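Local coordinates for protein N-acetylmuramoyl-L-alanine amidase amiD (Escherichia coli, PDB 3D2Y) that hydrolyses the amide bond between N-acetylmuramoyl groups and L-alanine in cell-wall glycopeptides, as a zinc-dependent outer-membrane lipoprotein, at residues L204-Y212 / A251-Q260. Sequence-based numbering, arbitrary orientation.
Sequences LELLARYGY and AEALLEKYGQ
Leu206 wedges between Ala251, Glu252 and Leu255 of the neighbouring helix: its CD1 rests 3.7 Å from the aliphatic CG of Glu252, while CD2 meets Leu255 CD1 at 3.8 Å. The next residue, Leu207, brings CD2 to Ala251 CB, and Leu207 and Leu254 both also touch Phe230 of helix 220-234. Arg209 and Gln260 are joined through water on the outer side. One water accepts from Arg209 NE (2.8 Å) and donates to Gln260 OE1; a second donates to both backbone carbonyls, Arg209 O and Gln260 O. Tyr210 takes a chi1 of -174°, which sets CG beside the carbonyl carbon and carries the ring to the other helix, Leu254 CD1 over one face and Leu255 CD2 and Tyr258 CB at the edge; CE1 comes within 3.7 Å of Leu254 CB. Cutting Tyr210 back to an alanine would probably open a gap beside Leu254 and Tyr258. Arg91 NH1 hydrogen-bonds to both Tyr210 O and Gly259 O, tying together the C-terminal ends of the two helices. The axes of segments 204-210 and 251-258, 9.8 Å apart at closest and inclined at 33°, make this a near-parallel helix pair within the C-terminal helical region, away from the zinc site, each helix followed at once by a positive-phi glycine.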
# COMPACT_ATOMS: atom_id res chain seq x y z
N LEU A 204 -8.95 -4.87 16.82
CA LEU A 204 -9.50 -5.16 15.48
C LEU A 204 -10.56 -4.16 14.99
O LEU A 204 -10.63 -3.85 13.79
CB LEU A 204 -10.02 -6.57 15.41
CG LEU A 204 -8.95 -7.65 15.56
CD1 LEU A 204 -9.68 -8.90 15.96
CD2 LEU A 204 -8.22 -7.86 14.28
N GLU A 205 -11.37 -3.65 15.90
CA GLU A 205 -12.29 -2.60 15.53
C GLU A 205 -11.54 -1.41 14.93
O GLU A 205 -11.91 -0.93 13.86
CB GLU A 205 -13.18 -2.17 16.70
CG GLU A 205 -14.03 -0.95 16.35
CD GLU A 205 -14.81 -0.38 17.52
OE1 GLU A 205 -15.12 -1.14 18.48
OE2 GLU A 205 -15.13 0.82 17.49
N LEU A 206 -10.50 -0.94 15.62
CA LEU A 206 -9.70 0.19 15.18
C LEU A 206 -9.08 -0.10 13.79
O LEU A 206 -9.08 0.75 12.91
CB LEU A 206 -8.57 0.49 16.19
CG LEU A 206 -9.04 0.94 17.59
CD1 LEU A 206 -7.80 1.16 18.44
CD2 LEU A 206 -9.89 2.23 17.60
N LEU A 207 -8.53 -1.30 13.62
CA LEU A 207 -7.92 -1.66 12.34
C LEU A 207 -8.94 -1.70 11.22
O LEU A 207 -8.67 -1.19 10.11
CB LEU A 207 -7.15 -2.98 12.45
CG LEU A 207 -6.06 -2.95 13.52
CD1 LEU A 207 -5.23 -4.26 13.41
CD2 LEU A 207 -5.16 -1.70 13.41
N ALA A 208 -10.12 -2.24 11.53
CA ALA A 208 -11.23 -2.25 10.59
C ALA A 208 -11.52 -0.84 10.12
O ALA A 208 -11.65 -0.59 8.93
CB ALA A 208 -12.51 -2.86 11.24
N ARG A 209 -11.64 0.08 11.07
CA ARG A 209 -12.01 1.44 10.74
C ARG A 209 -10.92 2.20 10.00
O ARG A 209 -11.23 3.06 9.18
CB ARG A 209 -12.43 2.23 11.98
CG ARG A 209 -13.69 1.70 12.73
CD ARG A 209 -15.03 1.88 12.00
NE ARG A 209 -15.18 1.03 10.82
CZ ARG A 209 -15.57 -0.25 10.82
NH1 ARG A 209 -15.90 -0.88 11.94
NH2 ARG A 209 -15.63 -0.91 9.68
N TYR A 210 -9.67 1.87 10.32
CA TYR A 210 -8.52 2.45 9.61
C TYR A 210 -8.46 1.95 8.14
O TYR A 210 -8.07 2.71 7.25
CB TYR A 210 -7.16 2.27 10.34
CG TYR A 210 -6.04 3.02 9.60
CD1 TYR A 210 -5.97 4.42 9.65
CD2 TYR A 210 -5.12 2.35 8.80
CE1 TYR A 210 -4.96 5.10 8.98
CE2 TYR A 210 -4.11 3.06 8.07
CZ TYR A 210 -4.05 4.42 8.20
OH TYR A 210 -3.10 5.13 7.48
N GLY A 211 -8.84 0.68 7.93
CA GLY A 211 -9.18 0.23 6.60
C GLY A 211 -9.05 -1.24 6.35
O GLY A 211 -9.41 -1.70 5.26
N TYR A 212 -8.56 -1.98 7.35
CA TYR A 212 -8.26 -3.40 7.20
C TYR A 212 -9.52 -4.25 7.08
O TYR A 212 -10.50 -3.99 7.72
CB TYR A 212 -7.32 -3.93 8.34
CG TYR A 212 -5.90 -3.41 8.23
CD1 TYR A 212 -4.84 -4.20 7.69
CD2 TYR A 212 -5.61 -2.10 8.62
CE1 TYR A 212 -3.54 -3.65 7.58
CE2 TYR A 212 -4.38 -1.56 8.53
CZ TYR A 212 -3.32 -2.33 8.03
OH TYR A 212 -2.09 -1.70 7.91
N ALA A 251 -2.55 2.75 16.03
CA ALA A 251 -3.85 2.71 15.36
C ALA A 251 -4.68 3.91 15.77
O ALA A 251 -5.28 4.55 14.91
CB ALA A 251 -4.59 1.41 15.72
N GLU A 252 -4.70 4.22 17.07
CA GLU A 252 -5.44 5.37 17.61
C GLU A 252 -4.93 6.70 17.08
O GLU A 252 -5.75 7.58 16.74
CB GLU A 252 -5.44 5.36 19.15
CG GLU A 252 -6.37 4.26 19.74
CD GLU A 252 -6.33 4.17 21.27
OE1 GLU A 252 -5.23 4.07 21.85
OE2 GLU A 252 -7.43 4.22 21.89
N ALA A 253 -3.60 6.84 17.01
CA ALA A 253 -2.96 8.04 16.45
C ALA A 253 -3.15 8.17 14.93
O ALA A 253 -3.41 9.28 14.43
CB ALA A 253 -1.51 8.10 16.82
N LEU A 254 -3.01 7.07 14.18
CA LEU A 254 -3.44 7.06 12.77
C LEU A 254 -4.89 7.49 12.50
O LEU A 254 -5.15 8.33 11.62
CB LEU A 254 -3.20 5.68 12.13
CG LEU A 254 -1.72 5.37 11.90
CD1 LEU A 254 -1.61 3.87 11.70
CD2 LEU A 254 -1.12 6.17 10.73
N LEU A 255 -5.83 6.95 13.28
CA LEU A 255 -7.22 7.32 13.14
C LEU A 255 -7.49 8.80 13.46
O LEU A 255 -8.25 9.49 12.76
CB LEU A 255 -8.11 6.38 13.97
CG LEU A 255 -8.33 5.00 13.33
CD1 LEU A 255 -8.85 4.00 14.40
CD2 LEU A 255 -9.24 5.07 12.08
N GLU A 256 -6.88 9.29 14.51
CA GLU A 256 -6.94 10.70 14.83
C GLU A 256 -6.45 11.63 13.71
O GLU A 256 -7.08 12.64 13.36
CB GLU A 256 -6.15 10.92 16.13
CG GLU A 256 -6.05 12.35 16.53
CD GLU A 256 -5.32 12.51 17.82
OE1 GLU A 256 -5.99 12.55 18.85
OE2 GLU A 256 -4.07 12.54 17.82
N LYS A 257 -5.30 11.30 13.13
CA LYS A 257 -4.69 12.13 12.09
C LYS A 257 -5.31 12.02 10.69
O LYS A 257 -5.45 13.03 9.99
CB LYS A 257 -3.19 11.85 12.06
CG LYS A 257 -2.35 12.82 11.21
CD LYS A 257 -0.87 12.49 11.32
CE LYS A 257 -0.05 13.36 10.35
NZ LYS A 257 1.41 12.97 10.29
N TYR A 258 -5.72 10.82 10.29
CA TYR A 258 -6.15 10.57 8.90
C TYR A 258 -7.63 10.18 8.77
O TYR A 258 -8.18 10.14 7.65
CB TYR A 258 -5.30 9.48 8.28
CG TYR A 258 -3.84 9.83 8.24
CD1 TYR A 258 -3.35 10.70 7.26
CD2 TYR A 258 -2.95 9.30 9.18
CE1 TYR A 258 -1.98 11.07 7.23
CE2 TYR A 258 -1.62 9.63 9.15
CZ TYR A 258 -1.13 10.52 8.18
OH TYR A 258 0.21 10.82 8.11
N GLY A 259 -8.27 9.86 9.89
CA GLY A 259 -9.66 9.47 9.86
C GLY A 259 -9.90 8.15 9.15
O GLY A 259 -8.99 7.31 9.01
N GLN A 260 -11.15 7.99 8.69
CA GLN A 260 -11.65 6.71 8.18
C GLN A 260 -12.33 6.81 6.81
O GLN A 260 -12.66 5.78 6.19
CB GLN A 260 -12.60 6.06 9.22
CG GLN A 260 -13.80 6.89 9.54
CD GLN A 260 -14.56 6.33 10.72
OE1 GLN A 260 -15.12 5.24 10.65
NE2 GLN A 260 -14.58 7.08 11.80
O HOH W 1 -12.38 3.01 6.78
O HOH W 2 -15.03 2.99 8.77